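Local coordinates for protein class D beta-lactamase (Fusobacterium nucleatum subsp. polymorphum, PDB 4IED) that probably hydrolyses the amide bond of beta-lactam antibiotics, turning them into substituted beta-amino acids, as a class D enzyme, at residues 30-34 / 242-247. Sequence-based numbering, arbitrary orientation. Where two conformers were deposited one is given.
Sequences TFVVY and IVREYF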
loop_
_atom_site.group_PDB
_atom_site.type_symbol
_atom_site.label_atom_id
_atom_site.label_comp_id
_atom_site.label_asym_id
_atom_site.label_seq_id
_atom_site.Cartn_x
_atom_site.Cartn_y
_atom_site.Cartn_z
ATOM N N THR A 30 2.310 -7.747 -12.413
ATOM C CA THR A 30 2.749 -6.541 -13.000
ATOM C C THR A 30 3.642 -5.796 -11.988
ATOM O O THR A 30 3.536 -5.994 -10.758
ATOM C CB THR A 30 1.517 -5.624 -13.318
ATOM O OG1 THR A 30 1.974 -4.442 -14.031
ATOM C CG2 THR A 30 0.705 -5.184 -12.056
ATOM N N PHE A 31 4.489 -4.892 -12.515
ATOM C CA PHE A 31 5.361 -4.104 -11.650
ATOM C C PHE A 31 5.615 -2.764 -12.345
ATOM O O PHE A 31 5.901 -2.707 -13.524
ATOM C CB PHE A 31 6.648 -4.917 -11.509
ATOM C CG PHE A 31 7.721 -4.394 -10.499
ATOM C CD1 PHE A 31 7.483 -3.434 -9.571
ATOM C CD2 PHE A 31 9.035 -4.914 -10.600
ATOM C CE1 PHE A 31 8.488 -3.049 -8.706
ATOM C CE2 PHE A 31 10.069 -4.459 -9.763
ATOM C CZ PHE A 31 9.738 -3.544 -8.865
ATOM N N VAL A 32 5.390 -1.672 -11.611
ATOM C CA VAL A 32 5.659 -0.325 -12.076
ATOM C C VAL A 32 6.551 0.366 -11.106
ATOM O O VAL A 32 6.297 0.340 -9.934
ATOM C CB VAL A 32 4.321 0.462 -12.171
ATOM C CG1 VAL A 32 4.541 1.843 -12.709
ATOM C CG2 VAL A 32 3.366 -0.307 -13.059
ATOM N N VAL A 33 7.561 1.025 -11.662
ATOM C CA VAL A 33 8.419 1.913 -10.902
ATOM C C VAL A 33 8.437 3.272 -11.611
ATOM O O VAL A 33 8.723 3.336 -12.786
ATOM C CB VAL A 33 9.834 1.390 -10.716
ATOM C CG1 VAL A 33 10.734 2.466 -10.034
ATOM C CG2 VAL A 33 9.842 0.041 -9.989
ATOM N N TYR A 34 8.169 4.352 -10.856
ATOM C CA TYR A 34 8.255 5.752 -11.346
ATOM C C TYR A 34 9.520 6.343 -10.766
ATOM O O TYR A 34 9.695 6.361 -9.526
ATOM C CB TYR A 34 7.057 6.589 -10.991
ATOM C CG TYR A 34 7.158 8.060 -11.419
ATOM C CD1 TYR A 34 7.158 8.396 -12.754
ATOM C CD2 TYR A 34 7.333 9.087 -10.476
ATOM C CE1 TYR A 34 7.298 9.726 -13.152
ATOM C CE2 TYR A 34 7.435 10.391 -10.849
ATOM C CZ TYR A 34 7.365 10.717 -12.168
ATOM O OH TYR A 34 7.515 12.011 -12.609
ATOM N N ILE A 242 10.942 -9.550 -5.253
ATOM C CA ILE A 242 11.109 -9.070 -6.610
ATOM C C ILE A 242 11.430 -7.573 -6.617
ATOM O O ILE A 242 12.304 -7.090 -7.348
ATOM C CB ILE A 242 9.832 -9.351 -7.485
ATOM C CG1 ILE A 242 9.750 -10.857 -7.708
ATOM C CG2 ILE A 242 9.832 -8.507 -8.757
ATOM C CD1 ILE A 242 8.403 -11.323 -8.186
ATOM N N VAL A 243 10.687 -6.844 -5.775
ATOM C CA VAL A 243 11.003 -5.412 -5.652
ATOM C C VAL A 243 12.431 -5.136 -5.222
ATOM O O VAL A 243 13.152 -4.331 -5.890
ATOM C CB VAL A 243 9.987 -4.724 -4.725
ATOM C CG1 VAL A 243 10.376 -3.243 -4.513
ATOM C CG2 VAL A 243 8.601 -4.799 -5.332
ATOM N N ARG A 244 12.906 -5.859 -4.213
ATOM C CA ARG A 244 14.320 -5.645 -3.787
ATOM C C ARG A 244 15.273 -6.075 -4.847
ATOM O O ARG A 244 16.327 -5.479 -5.030
ATOM C CB ARG A 244 14.529 -6.384 -2.454
ATOM C CG ARG A 244 13.930 -5.739 -1.255
ATOM C CD ARG A 244 14.120 -6.499 0.049
ATOM N NE ARG A 244 13.713 -5.720 1.193
ATOM C CZ ARG A 244 14.530 -4.915 1.850
ATOM N NH1 ARG A 244 15.773 -4.711 1.480
ATOM N NH2 ARG A 244 14.032 -4.239 2.890
ATOM N N GLU A 245 14.982 -7.134 -5.625
ATOM C CA GLU A 245 15.935 -7.601 -6.635
ATOM C C GLU A 245 16.073 -6.506 -7.700
ATOM O O GLU A 245 17.170 -6.208 -8.166
ATOM C CB GLU A 245 15.489 -8.966 -7.217
ATOM C CG GLU A 245 15.788 -10.127 -6.257
ATOM C CD GLU A 245 15.497 -11.539 -6.736
ATOM O OE1 GLU A 245 15.736 -11.822 -7.933
ATOM O OE2 GLU A 245 15.125 -12.372 -5.808
ATOM N N TYR A 246 14.974 -5.888 -8.127
ATOM C CA TYR A 246 15.067 -4.822 -9.107
ATOM C C TYR A 246 15.868 -3.653 -8.538
ATOM O O TYR A 246 16.760 -3.096 -9.230
ATOM C CB TYR A 246 13.644 -4.318 -9.491
ATOM C CG TYR A 246 13.672 -3.057 -10.341
ATOM C CD1 TYR A 246 13.939 -3.156 -11.669
ATOM C CD2 TYR A 246 13.462 -1.809 -9.802
ATOM C CE1 TYR A 246 14.058 -2.061 -12.527
ATOM C CE2 TYR A 246 13.609 -0.669 -10.632
ATOM C CZ TYR A 246 13.867 -0.810 -11.968
ATOM O OH TYR A 246 13.948 0.282 -12.835
ATOM N N PHE A 247 15.570 -3.214 -7.314
ATOM C CA PHE A 247 16.300 -2.047 -6.762
ATOM C C PHE A 247 17.767 -2.340 -6.440
ATOM O O PHE A 247 18.582 -1.417 -6.506
ATOM C CB PHE A 247 15.553 -1.425 -5.618
ATOM C CG PHE A 247 14.356 -0.634 -6.049
ATOM C CD1 PHE A 247 14.541 0.582 -6.745
ATOM C CD2 PHE A 247 13.092 -1.020 -5.729
ATOM C CE1 PHE A 247 13.515 1.284 -7.205
ATOM C CE2 PHE A 247 12.007 -0.255 -6.201
ATOM C CZ PHE A 247 12.237 0.907 -6.881
#
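The C-terminal helix 238-249 lies against the central antiparallel sheet of the beta-lactamase fold, and here F31 and V33 of strand 29-35 pack against I242, V243, Y246 and F247. F31 buries the largest area of the contact. Its chi1 of -173° sets CG opposite the backbone N and carries the ring out from the strand to the helix, where CE2 comes within 3.6 Å of Y246 CB, lying at the ring edge. The F31 ring turns an edge toward the face of the Y246 ring in an offset edge-to-face pair, the centroids 5.6 Å apart and the planes at 82°. V243 CG2 touches F31 CE1 at 3.8 Å, while I242 CG2 sits beside F31 CD2 at 4.1 Å. This helix and helix 16-25 both cover that face of the sheet, M18 touching F31 and V33; on the other face, V32 and Y34 pack on helix 154-165. Two residues along the strand from F31, V33 divides its methyls between two aromatics: CG2 meets Y246 CE2 at 3.9 Å, and CG1 reaches F247 CZ at 3.8 Å. The CB of F247 does not point at the strand, but the far end of its ring comes back to V33. Y246 CD2 stands 3.9 Å above the centre of the F247 ring, and V33 touches both rings.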